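Local coordinates for surface protein SPB1 (Streptococcus agalactiae, PDB 4UZG), which forms the backbone subunit of the group B streptococcus pilus 2b, the repeating building block from which the surface pilus fibre is probably assembled by sortases, at residues D7-D15 with I228-Y236; E58-G66 with Y117-V125. All coordinates share one frame; numbering follows the deposited sequence. Where two conformers were deposited one is given.

Contact 1. Residues D7-D15 with I228-Y236; sequences DQKTYSVGD and ITGLKEGTY. With EDO (1,2-ethanediol), chain B; EDO (1,2-ethanediol), chain C.
An interface between two beta domains is bridged where the loop 7-15 meets the tight bend at which the chain leaves strand 225-231 of one sheet for strand 234-240 of the other sheet of the prealbumin-like domain. Lys232 has the largest share. With CG anti to the backbone N (chi1 -169°) and the chain straight until a bend at its last torsion, the lysine runs along the loop and delivers NZ to two oxygens: Gln8 OE1 at 2.8 Å, met in the carbonyl plane on a lone pair, and the backbone O of Thr10, also 2.8 Å from NZ. Two waters accept from NZ as well, one donating to Asp15 OD2, the other to Glu233 OE1; the four oxygens share three protons, so not all can be full bonds at once. An ammonium suits this place because it can serve several acceptors that converge on one point of the loop.

The hydroxyl of Thr10 works in both directions. Its OG1 accepts from Glu233 N at 2.9 Å, nearly straight at 172°, and donates to the anti lone pair of Glu233 OE1 at 2.8 Å. Ser12 repeats the first half: its OG accepts from Lys232 N at 2.9 Å. Asp15 OD2 takes Ser12 N and, with the type II turn from Ser12 to Asp15, braces that serine. Further along, Val13 N bonds to Gly230 O at 2.9 Å, and Val13 CG2 lies close against Gly230 CA, at 3.7 Å. Gly230 and Leu231 both face Gly169, which makes this strand end a G1 beta bulge.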
ATOM      1  N   ASP A   7      -6.820   1.568  -4.211  1.00  7.35           N
ATOM      2  CA  ASP A   7      -8.074   0.904  -3.964  1.00  7.30           C
ATOM      3  C   ASP A   7      -8.397   0.632  -2.500  1.00  8.06           C
ATOM      4  O   ASP A   7      -9.547   0.339  -2.201  1.00 10.49           O
ATOM      5  CB  ASP A   7      -8.209  -0.384  -4.793  1.00  8.30           C
ATOM      6  CG  ASP A   7      -7.225  -1.479  -4.435  1.00  9.19           C
ATOM      7  OD1 ASP A   7      -6.037  -1.231  -4.197  1.00  8.29           O
ATOM      8  OD2 ASP A   7      -7.659  -2.630  -4.444  1.00 15.88           O
ATOM      9  N   GLN A   8      -7.420   0.705  -1.604  1.00  7.58           N
ATOM     10  CA  GLN A   8      -7.660   0.443  -0.180  1.00  7.65           C
ATOM     11  C   GLN A   8      -6.998   1.515   0.648  1.00  7.69           C
ATOM     12  O   GLN A   8      -5.936   2.040   0.287  1.00  8.97           O
ATOM     13  CB  GLN A   8      -7.084  -0.916   0.247  1.00  8.17           C
ATOM     14  CG  GLN A   8      -7.735  -2.092  -0.484  1.00  9.71           C
ATOM     15  CD  GLN A   8      -9.091  -2.450   0.083  1.00 12.45           C
ATOM     16  OE1 GLN A   8      -9.179  -2.918   1.194  1.00 11.09           O
ATOM     17  NE2 GLN A   8     -10.153  -2.224  -0.675  1.00 17.41           N
ATOM     18  N   LYS A   9      -7.565   1.793   1.820  1.00  8.08           N
ATOM     19  CA  LYS A   9      -6.993   2.757   2.740  1.00  8.84           C
ATOM     20  C   LYS A   9      -5.662   2.290   3.335  1.00  8.27           C
ATOM     21  O   LYS A   9      -4.788   3.101   3.631  1.00  9.25           O
ATOM     22  CB  LYS A   9      -7.986   3.063   3.865  1.00 11.69           C
ATOM     23  CG  LYS A   9      -9.239   3.773   3.408  1.00 18.26           C
ATOM     24  CD  LYS A   9     -10.226   3.978   4.572  1.00 23.60           C
ATOM     25  CE  LYS A   9     -10.785   2.648   5.152  1.00 27.91           C
ATOM     26  NZ  LYS A   9     -11.708   1.894   4.232  1.00 28.92           N
ATOM     27  N   THR A  10      -5.532   0.981   3.548  1.00  6.64           N
ATOM     28  CA  THR A  10      -4.305   0.370   4.061  1.00  6.34           C
ATOM     29  C   THR A  10      -4.138  -0.993   3.439  1.00  5.74           C
ATOM     30  O   THR A  10      -5.086  -1.575   2.888  1.00  6.43           O
ATOM     31  CB  THR A  10      -4.308   0.221   5.601  1.00  6.81           C
ATOM     32  OG1 THR A  10      -5.340  -0.682   5.979  1.00  7.65           O
ATOM     33  CG2 THR A  10      -4.495   1.528   6.311  1.00  9.60           C
ATOM     34  N   TYR A  11      -2.928  -1.523   3.569  1.00  5.67           N
ATOM     35  CA  TYR A  11      -2.532  -2.802   3.005  1.00  5.51           C
ATOM     36  C   TYR A  11      -1.635  -3.537   3.980  1.00  5.46           C
ATOM     37  O   TYR A  11      -1.012  -2.927   4.841  1.00  6.47           O
ATOM     38  CB  TYR A  11      -1.722  -2.588   1.716  1.00  6.73           C
ATOM     39  CG  TYR A  11      -2.489  -1.913   0.613  1.00  5.97           C
ATOM     40  CD1 TYR A  11      -3.241  -2.646  -0.287  1.00  6.18           C
ATOM     41  CD2 TYR A  11      -2.467  -0.535   0.465  1.00  6.75           C
ATOM     42  CE1 TYR A  11      -3.961  -2.015  -1.300  1.00  6.68           C
ATOM     43  CE2 TYR A  11      -3.175   0.103  -0.546  1.00  7.17           C
ATOM     44  CZ  TYR A  11      -3.923  -0.634  -1.417  1.00  6.69           C
ATOM     45  OH  TYR A  11      -4.607   0.042  -2.399  1.00  7.54           O
ATOM     46  N   SER A  12      -1.536  -4.842   3.811  1.00  5.29           N
ATOM     47  CA  SER A  12      -0.448  -5.623   4.392  1.00  5.29           C
ATOM     48  C   SER A  12       0.668  -5.767   3.369  1.00  5.19           C
ATOM     49  O   SER A  12       0.436  -5.826   2.159  1.00  5.45           O
ATOM     50  CB  SER A  12      -0.898  -7.022   4.811  1.00  5.30           C
ATOM     51  OG  SER A  12      -1.722  -6.965   5.954  1.00  6.15           O
ATOM     52  N   VAL A  13       1.904  -5.846   3.870  1.00  5.22           N
ATOM     53  CA  VAL A  13       3.049  -6.172   3.038  1.00  5.11           C
ATOM     54  C   VAL A  13       2.750  -7.435   2.232  1.00  4.76           C
ATOM     55  O   VAL A  13       2.224  -8.418   2.760  1.00  5.35           O
ATOM     56  CB  VAL A  13       4.308  -6.275   3.916  1.00  5.92           C
ATOM     57  CG1 VAL A  13       5.452  -6.945   3.174  1.00  6.27           C
ATOM     58  CG2 VAL A  13       4.715  -4.884   4.400  1.00  6.01           C
ATOM     59  N   GLY A  14       3.044  -7.377   0.942  1.00  4.87           N
ATOM     60  CA  GLY A  14       2.752  -8.432  -0.009  1.00  5.48           C
ATOM     61  C   GLY A  14       1.458  -8.258  -0.790  1.00  5.27           C
ATOM     62  O   GLY A  14       1.250  -8.955  -1.791  1.00  5.87           O
ATOM     63  N   ASP A  15       0.604  -7.340  -0.350  1.00  5.10           N
ATOM     64  CA  ASP A  15      -0.670  -7.119  -1.032  1.00  6.05           C
ATOM     65  C   ASP A  15      -0.453  -6.445  -2.398  1.00  4.99           C
ATOM     66  O   ASP A  15       0.492  -5.688  -2.626  1.00  5.85           O
ATOM     67  CB  ASP A  15      -1.600  -6.210  -0.230  1.00  5.60           C
ATOM     68  CG  ASP A  15      -2.254  -6.857   0.977  1.00  6.11           C
ATOM     69  OD1 ASP A  15      -2.076  -8.063   1.230  1.00  6.80           O
ATOM     70  OD2 ASP A  15      -2.976  -6.095   1.667  1.00  6.95           O
ATOM     71  N   ILE A 228       5.669  -6.003  15.085  1.00  5.81           N
ATOM     72  CA  ILE A 228       5.178  -6.578  13.832  1.00  5.89           C
ATOM     73  C   ILE A 228       4.795  -5.417  12.939  1.00  5.72           C
ATOM     74  O   ILE A 228       3.874  -4.664  13.250  1.00  6.49           O
ATOM     75  CB  ILE A 228       3.987  -7.544  14.044  1.00  6.55           C
ATOM     76  CG1 ILE A 228       4.332  -8.630  15.079  1.00  7.83           C
ATOM     77  CG2 ILE A 228       3.595  -8.139  12.705  1.00  7.56           C
ATOM     78  CD1 ILE A 228       3.176  -9.547  15.432  1.00  8.37           C
ATOM     79  N   THR A 229       5.527  -5.248  11.838  1.00  5.98           N
ATOM     80  CA  THR A 229       5.361  -4.092  10.959  1.00  5.46           C
ATOM     81  C   THR A 229       4.858  -4.540   9.609  1.00  5.44           C
ATOM     82  O   THR A 229       5.446  -5.417   8.985  1.00  6.65           O
ATOM     83  CB  THR A 229       6.709  -3.374  10.787  1.00  6.84           C
ATOM     84  OG1 THR A 229       7.241  -3.071  12.075  1.00  7.89           O
ATOM     85  CG2 THR A 229       6.564  -2.111   9.945  1.00  7.66           C
ATOM     86  N   GLY A 230       3.796  -3.900   9.133  1.00  5.65           N
ATOM     87  CA  GLY A 230       3.331  -4.133   7.779  1.00  5.86           C
ATOM     88  C   GLY A 230       1.966  -4.787   7.638  1.00  5.76           C
ATOM     89  O   GLY A 230       1.777  -5.612   6.744  1.00  6.32           O
ATOM     90  N   LEU A 231       1.016  -4.402   8.482  1.00  5.59           N
ATOM     91  CA  LEU A 231      -0.302  -5.024   8.534  1.00  5.37           C
ATOM     92  C   LEU A 231      -1.395  -4.028   8.117  1.00  6.10           C
ATOM     93  O   LEU A 231      -1.403  -2.861   8.489  1.00  6.50           O
ATOM     94  CB  LEU A 231      -0.622  -5.471   9.965  1.00  6.08           C
ATOM     95  CG  LEU A 231       0.263  -6.588  10.507  1.00  6.96           C
ATOM     96  CD1 LEU A 231       0.066  -6.716  11.998  1.00  8.81           C
ATOM     97  CD2 LEU A 231      -0.041  -7.887   9.810  1.00  9.90           C
ATOM     98  N   LYS A 232      -2.380  -4.562   7.418  1.00  5.91           N
ATOM     99  CA  LYS A 232      -3.594  -3.872   7.063  1.00  6.70           C
ATOM    100  C   LYS A 232      -4.390  -3.522   8.321  1.00  6.47           C
ATOM    101  O   LYS A 232      -4.340  -4.241   9.328  1.00  6.85           O
ATOM    102  CB  LYS A 232      -4.412  -4.820   6.143  1.00  7.52           C
ATOM    103  CG  LYS A 232      -5.600  -4.177   5.454  1.00  7.41           C
ATOM    104  CD  LYS A 232      -6.259  -5.173   4.501  1.00  8.39           C
ATOM    105  CE  LYS A 232      -7.425  -4.603   3.718  1.00  8.93           C
ATOM    106  NZ  LYS A 232      -6.962  -3.643   2.661  1.00  9.22           N
ATOM    107  N   GLU A 233      -5.183  -2.466   8.273  1.00  6.60           N
ATOM    108  CA  GLU A 233      -6.110  -2.177   9.352  1.00  6.77           C
ATOM    109  C   GLU A 233      -7.010  -3.382   9.605  1.00  6.77           C
ATOM    110  O   GLU A 233      -7.314  -4.156   8.692  1.00  8.14           O
ATOM    111  CB  GLU A 233      -6.963  -0.964   9.008  1.00  9.21           C
ATOM    112  CG  GLU A 233      -7.948  -1.245   7.917  1.00 11.99           C
ATOM    113  CD  GLU A 233      -8.459   0.024   7.274  1.00 14.58           C
ATOM    114  OE1 GLU A 233      -7.832   0.480   6.296  1.00 16.35           O
ATOM    115  OE2 GLU A 233      -9.481   0.555   7.754  1.00 16.16           O
ATOM    116  N   GLY A 234      -7.475  -3.503  10.841  1.00  6.44           N
ATOM    117  CA  GLY A 234      -8.381  -4.574  11.211  1.00  7.49           C
ATOM    118  C   GLY A 234      -8.236  -4.930  12.670  1.00  6.02           C
ATOM    119  O   GLY A 234      -7.603  -4.235  13.449  1.00  7.13           O
ATOM    120  N   THR A 235      -8.871  -6.039  13.004  1.00  6.05           N
ATOM    121  CA  THR A 235      -8.881  -6.546  14.376  1.00  6.13           C
ATOM    122  C   THR A 235      -8.035  -7.816  14.434  1.00  5.99           C
ATOM    123  O   THR A 235      -8.277  -8.753  13.677  1.00  6.88           O
ATOM    124  CB  THR A 235     -10.310  -6.865  14.841  1.00  7.85           C
ATOM    125  OG1 THR A 235     -11.113  -5.698  14.710  1.00  8.85           O
ATOM    126  CG2 THR A 235     -10.314  -7.317  16.298  1.00  9.97           C
ATOM    127  N   TYR A 236      -7.047  -7.841  15.312  1.00  5.68           N
ATOM    128  CA  TYR A 236      -6.128  -8.949  15.445  1.00  5.45           C
ATOM    129  C   TYR A 236      -6.154  -9.450  16.876  1.00  5.60           C
ATOM    130  O   TYR A 236      -6.673  -8.781  17.774  1.00  6.45           O
ATOM    131  CB  TYR A 236      -4.712  -8.495  15.041  1.00  5.69           C
ATOM    132  CG  TYR A 236      -4.638  -8.038  13.605  1.00  5.75           C
ATOM    133  CD1 TYR A 236      -4.444  -8.954  12.588  1.00  6.29           C
ATOM    134  CD2 TYR A 236      -4.819  -6.705  13.248  1.00  5.77           C
ATOM    135  CE1 TYR A 236      -4.407  -8.558  11.244  1.00  6.37           C
ATOM    136  CE2 TYR A 236      -4.792  -6.302  11.929  1.00  6.29           C
ATOM    137  CZ  TYR A 236      -4.566  -7.226  10.916  1.00  6.44           C
ATOM    138  OH  TYR A 236      -4.526  -6.866   9.581  1.00  7.07           O
TER
HETATM  139  C1  EDO B1471      -9.489  -8.146   9.798  1.00  7.94           C
HETATM  140  O1  EDO B1471     -10.053  -7.483  10.908  1.00  7.43           O
HETATM  141  C2  EDO B1471      -8.038  -8.477  10.096  1.00  8.31           C
HETATM  142  O2  EDO B1471      -7.933  -9.440  11.123  1.00  7.71           O
HETATM  143  C1  EDO C1472       8.848  -6.877  11.984  1.00 15.33           C
HETATM  144  O1  EDO C1472       7.647  -7.103  11.257  1.00 12.02           O
HETATM  145  C2  EDO C1472      10.040  -6.859  11.043  1.00 17.37           C
HETATM  146  O2  EDO C1472       9.933  -5.719  10.186  1.00 16.96           O
HETATM  147  O   HOH W   1      -8.106  -1.075   4.220  1.00 14.18           O
HETATM  148  O   HOH W   2      -5.477  -5.370   0.934  1.00  9.63           O

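Contact 2. Residues E58-G66 with Y117-V125; sequences EVTITDGSG and YKGINTITV
Two neighbouring strands of the large mixed sheet, 50-62 and 121-131, pair antiparallel here, their short axes 4.6 Å apart at 164°. Thr60 with Thr124 and Thr62 with Thr122 are the hydrogen-bonded pairs, each closed by two backbone bonds; the shortest joins Thr122 N to Thr62 O at 2.8 Å. Val59 opposite Val125 and Ile61 opposite Ile123 are the non-hydrogen-bonded pairs, where CA-H groups approach carbonyl oxygens instead.

The two faces differ in chemistry. On the threonine face, one water sits among Thr60 OG1, Thr62 OG1 and Thr124 OG1, each 2.8 Å from it, and also donates to Thr122 O. Thr60 and Thr124 stand side by side, pointing the same way. Beta-branched residues suit extended strands, and their hydroxyls give this partly exposed face a polar surface. One polar and one buried apolar face is consistent with a sandwich-like packing of strands: the valines and isoleucines turn to the buried side, where strand 90-96 supplies Ile93 and Ile95.

At the end of that apolar face Ile61 reaches Tyr117. In the conformer described, its CD1 lies over one face of the ring, toward the rim, in a CH-pi contact 3.5 Å from the centroid and 21° off the normal; the phenol itself is tied to Gly80 N. Ile61 CG2, anti to the backbone N, packs beside Asn121 CB. Asn121 divides its amide: OD1 lies against Asp63 CA, at 3.2 Å, while ND2 donates back to Lys118 O from above the carbonyl plane. Next in the chain, Asp63 OD1 accepts from Ser65 N and, in one conformer of that serine, from Ser65 OG, an Asx turn within the type I turn from Asp63 to Gly66, just ahead of the calcium-binding pair Asn67 and Ile68.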
ATOM      1  N   GLU A  58      -4.231  -0.826 -17.736  1.00  7.37           N
ATOM      2  CA  GLU A  58      -5.419  -0.692 -18.565  1.00  7.85           C
ATOM      3  C   GLU A  58      -5.545   0.807 -18.831  1.00  7.25           C
ATOM      4  O   GLU A  58      -5.623   1.601 -17.887  1.00  8.10           O
ATOM      5  CB  GLU A  58      -6.659  -1.247 -17.881  1.00  9.88           C
ATOM      6  CG  GLU A  58      -7.894  -1.170 -18.743  1.00 17.40           C
ATOM      7  CD  GLU A  58      -8.327  -2.515 -19.274  1.00 26.64           C
ATOM      8  OE1 GLU A  58      -7.452  -3.391 -19.451  1.00 30.29           O
ATOM      9  OE2 GLU A  58      -9.536  -2.707 -19.510  1.00 28.93           O
ATOM     10  N   VAL A  59      -5.564   1.172 -20.108  1.00  7.32           N
ATOM     11  CA  VAL A  59      -5.553   2.566 -20.518  1.00  6.80           C
ATOM     12  C   VAL A  59      -6.834   2.826 -21.309  1.00  7.15           C
ATOM     13  O   VAL A  59      -7.076   2.163 -22.317  1.00  7.68           O
ATOM     14  CB  VAL A  59      -4.320   2.902 -21.381  1.00  8.17           C
ATOM     15  CG1 VAL A  59      -4.285   4.384 -21.674  1.00  9.39           C
ATOM     16  CG2 VAL A  59      -3.032   2.437 -20.688  1.00  9.01           C
ATOM     17  N   THR A  60      -7.637   3.786 -20.860  1.00  6.65           N
ATOM     18  CA  THR A  60      -8.887   4.096 -21.522  1.00  7.03           C
ATOM     19  C   THR A  60      -9.067   5.596 -21.718  1.00  6.36           C
ATOM     20  O   THR A  60      -8.526   6.428 -20.974  1.00  6.70           O
ATOM     21  CB  THR A  60     -10.107   3.569 -20.721  1.00  7.97           C
ATOM     22  OG1 THR A  60     -10.135   4.194 -19.439  1.00  9.12           O
ATOM     23  CG2 THR A  60     -10.128   2.061 -20.568  1.00  8.78           C
ATOM     24  N   ILE A  61      -9.881   5.900 -22.721  1.00  6.34           N
ATOM     25  CA  ILE A  61     -10.362   7.243 -22.977  0.63  6.51           C
ATOM     26  C   ILE A  61     -11.883   7.183 -22.889  1.00  6.69           C
ATOM     27  O   ILE A  61     -12.520   6.379 -23.572  1.00  8.14           O
ATOM     28  CB  ILE A  61      -9.928   7.768 -24.371  0.63  7.49           C
ATOM     29  CG1 ILE A  61      -8.394   7.741 -24.503  0.63  8.12           C
ATOM     30  CG2 ILE A  61     -10.487   9.167 -24.587  0.63  9.13           C
ATOM     31  CD1 ILE A  61      -7.914   8.032 -25.875  0.63  8.31           C
ATOM     32  N   THR A  62     -12.465   8.036 -22.054  1.00  6.59           N
ATOM     33  CA  THR A  62     -13.919   8.082 -21.862  1.00  6.60           C
ATOM     34  C   THR A  62     -14.414   9.465 -22.267  1.00  8.05           C
ATOM     35  O   THR A  62     -13.929  10.480 -21.754  1.00  8.64           O
ATOM     36  CB  THR A  62     -14.285   7.806 -20.403  1.00  7.56           C
ATOM     37  OG1 THR A  62     -13.699   6.570 -19.990  1.00  8.63           O
ATOM     38  CG2 THR A  62     -15.800   7.716 -20.240  1.00  9.46           C
ATOM     39  N   ASP A  63     -15.348   9.498 -23.198  1.00  8.90           N
ATOM     40  CA  ASP A  63     -15.841  10.754 -23.713  1.00 11.91           C
ATOM     41  C   ASP A  63     -16.953  11.280 -22.826  1.00 13.28           C
ATOM     42  O   ASP A  63     -17.311  10.668 -21.822  1.00 12.53           O
ATOM     43  CB  ASP A  63     -16.182  10.669 -25.209  1.00 14.22           C
ATOM     44  CG  ASP A  63     -17.485   9.961 -25.507  1.00 15.57           C
ATOM     45  OD1 ASP A  63     -18.315   9.731 -24.599  1.00 12.44           O
ATOM     46  OD2 ASP A  63     -17.688   9.665 -26.711  1.00 20.74           O
ATOM     47  N   GLY A  64     -17.477  12.443 -23.179  1.00 16.57           N
ATOM     48  CA  GLY A  64     -18.431  13.121 -22.322  1.00 18.52           C
ATOM     49  C   GLY A  64     -19.753  12.384 -22.182  1.00 18.45           C
ATOM     50  O   GLY A  64     -20.510  12.667 -21.262  1.00 20.90           O
ATOM     51  N   SER A  65     -20.052  11.476 -23.101  1.00 15.34           N
ATOM     52  CA  SER A  65     -21.269  10.663 -23.071  0.65 14.04           C
ATOM     53  C   SER A  65     -21.092   9.361 -22.296  1.00 13.06           C
ATOM     54  O   SER A  65     -22.055   8.630 -22.082  1.00 13.87           O
ATOM     55  CB  SER A  65     -21.685  10.306 -24.502  0.65 13.96           C
ATOM     56  OG  SER A  65     -20.987   9.157 -24.980  0.65 14.28           O
ATOM     57  N   GLY A  66     -19.859   9.044 -21.923  1.00 11.68           N
ATOM     58  CA  GLY A  66     -19.557   7.789 -21.238  1.00 10.59           C
ATOM     59  C   GLY A  66     -19.010   6.689 -22.134  1.00  8.64           C
ATOM     60  O   GLY A  66     -18.677   5.599 -21.647  1.00  8.97           O
ATOM     61  N   TYR A 117      -9.871  11.791 -31.362  1.00  9.39           N
ATOM     62  CA  TYR A 117     -10.905  11.846 -30.349  1.00  9.72           C
ATOM     63  C   TYR A 117     -11.580  13.205 -30.442  1.00 10.79           C
ATOM     64  O   TYR A 117     -11.035  14.169 -31.013  1.00 13.24           O
ATOM     65  CB  TYR A 117     -10.295  11.590 -28.964  1.00  9.47           C
ATOM     66  CG  TYR A 117      -9.425  10.340 -28.972  1.00  9.49           C
ATOM     67  CD1 TYR A 117      -9.970   9.083 -29.214  1.00 10.63           C
ATOM     68  CD2 TYR A 117      -8.042  10.423 -28.824  1.00  8.45           C
ATOM     69  CE1 TYR A 117      -9.166   7.935 -29.295  1.00 10.33           C
ATOM     70  CE2 TYR A 117      -7.230   9.278 -28.881  1.00  8.96           C
ATOM     71  CZ  TYR A 117      -7.810   8.044 -29.131  1.00  9.68           C
ATOM     72  OH  TYR A 117      -7.054   6.895 -29.225  1.00  9.45           O
ATOM     73  N   LYS A 118     -12.795  13.278 -29.943  1.00 12.25           N
ATOM     74  CA  LYS A 118     -13.526  14.530 -30.001  1.00 14.34           C
ATOM     75  C   LYS A 118     -14.082  14.877 -28.642  1.00 15.17           C
ATOM     76  O   LYS A 118     -14.249  14.014 -27.755  1.00 15.99           O
ATOM     77  CB  LYS A 118     -14.609  14.507 -31.074  1.00 19.14           C
ATOM     78  CG  LYS A 118     -15.549  13.351 -30.964  1.00 24.07           C
ATOM     79  CD  LYS A 118     -16.589  13.348 -32.081  1.00 28.24           C
ATOM     80  CE  LYS A 118     -17.653  12.282 -31.831  1.00 31.05           C
ATOM     81  NZ  LYS A 118     -18.756  12.325 -32.831  1.00 32.84           N
ATOM     82  N   GLY A 119     -14.319  16.173 -28.478  1.00 16.94           N
ATOM     83  CA  GLY A 119     -14.896  16.707 -27.275  1.00 18.07           C
ATOM     84  C   GLY A 119     -13.935  16.644 -26.111  1.00 16.20           C
ATOM     85  O   GLY A 119     -12.717  16.742 -26.261  1.00 16.22           O
ATOM     86  N   ILE A 120     -14.532  16.523 -24.942  1.00 16.70           N
ATOM     87  CA  ILE A 120     -13.802  16.524 -23.685  1.00 14.97           C
ATOM     88  C   ILE A 120     -13.698  15.088 -23.205  1.00 12.34           C
ATOM     89  O   ILE A 120     -14.703  14.423 -23.040  1.00 13.86           O
ATOM     90  CB  ILE A 120     -14.559  17.386 -22.661  1.00 17.19           C
ATOM     91  CG1 ILE A 120     -14.867  18.773 -23.243  1.00 19.43           C
ATOM     92  CG2 ILE A 120     -13.763  17.485 -21.398  1.00 18.59           C
ATOM     93  CD1 ILE A 120     -15.953  19.491 -22.525  1.00 21.09           C
ATOM     94  N   ASN A 121     -12.474  14.625 -23.015  1.00  8.19           N
ATOM     95  CA  ASN A 121     -12.231  13.242 -22.657  1.00  7.39           C
ATOM     96  C   ASN A 121     -11.529  13.093 -21.323  1.00  7.16           C
ATOM     97  O   ASN A 121     -10.749  13.951 -20.911  1.00  8.21           O
ATOM     98  CB  ASN A 121     -11.410  12.573 -23.756  1.00  7.77           C
ATOM     99  CG  ASN A 121     -12.202  12.418 -25.024  1.00  8.24           C
ATOM    100  OD1 ASN A 121     -13.061  11.554 -25.109  1.00 10.76           O
ATOM    101  ND2 ASN A 121     -11.934  13.263 -26.003  1.00 11.08           N
ATOM    102  N   THR A 122     -11.787  11.960 -20.681  1.00  7.01           N
ATOM    103  CA  THR A 122     -11.058  11.541 -19.506  1.00  6.81           C
ATOM    104  C   THR A 122     -10.104  10.411 -19.881  1.00  6.35           C
ATOM    105  O   THR A 122     -10.522   9.392 -20.438  1.00  7.57           O
ATOM    106  CB  THR A 122     -12.009  11.048 -18.415  1.00  7.88           C
ATOM    107  OG1 THR A 122     -12.839  12.142 -18.010  1.00  9.25           O
ATOM    108  CG2 THR A 122     -11.239  10.522 -17.211  1.00  8.19           C
ATOM    109  N   ILE A 123      -8.833  10.589 -19.557  1.00  6.14           N
ATOM    110  CA  ILE A 123      -7.833   9.541 -19.673  1.00  6.26           C
ATOM    111  C   ILE A 123      -7.730   8.855 -18.327  1.00  6.00           C
ATOM    112  O   ILE A 123      -7.554   9.512 -17.310  1.00  6.92           O
ATOM    113  CB  ILE A 123      -6.468  10.126 -20.074  1.00  6.73           C
ATOM    114  CG1 ILE A 123      -6.526  10.767 -21.465  1.00  8.44           C
ATOM    115  CG2 ILE A 123      -5.390   9.039 -20.033  1.00  8.67           C
ATOM    116  CD1 ILE A 123      -5.295  11.634 -21.803  1.00  9.43           C
ATOM    117  N   THR A 124      -7.849   7.530 -18.323  1.00  6.04           N
ATOM    118  CA  THR A 124      -7.675   6.749 -17.103  1.00  6.27           C
ATOM    119  C   THR A 124      -6.594   5.702 -17.359  1.00  6.74           C
ATOM    120  O   THR A 124      -6.632   4.990 -18.357  1.00  7.63           O
ATOM    121  CB  THR A 124      -8.988   6.056 -16.644  1.00  7.59           C
ATOM    122  OG1 THR A 124     -10.034   7.025 -16.611  1.00  8.64           O
ATOM    123  CG2 THR A 124      -8.844   5.439 -15.283  1.00  9.22           C
ATOM    124  N   VAL A 125      -5.653   5.596 -16.424  1.00  6.67           N
ATOM    125  CA  VAL A 125      -4.682   4.514 -16.420  1.00  7.06           C
ATOM    126  C   VAL A 125      -4.816   3.790 -15.091  1.00  7.04           C
ATOM    127  O   VAL A 125      -4.623   4.390 -14.035  1.00  8.36           O
ATOM    128  CB  VAL A 125      -3.234   5.028 -16.594  1.00  7.74           C
ATOM    129  CG1 VAL A 125      -2.223   3.876 -16.500  1.00  9.53           C
ATOM    130  CG2 VAL A 125      -3.062   5.786 -17.901  1.00  8.55           C
TER
HETATM  131  O   HOH W   3     -11.070   6.833 -19.191  1.00  7.28           O
HETATM  132  O   HOH W   4     -16.811  12.408 -28.269  1.00 29.00           O
HETATM  133  O   HOH W   5     -16.166  13.986 -25.540  1.00 24.17           O

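The two contacts lie in different parts of an elongated chain, their centres 33 Å apart. Contact 1 sits near the middle of the molecule and joins distant pieces of sequence, a loop of the N-terminal part to the prealbumin-like domain; contact 2 lies toward one end and holds neighbouring strands of a single sheet. Both are partly buried. Strand 121-131 and strand 16-26, which loop 7-15 leads into, are adjacent in that sheet, and this links the two sites through the fold. The chemistry follows from place: the interface relies on side-chain bonds, with water linking charged groups, whereas the sheet relies on regular backbone bonds, with apolar packing on one face and hydrated threonines on the other.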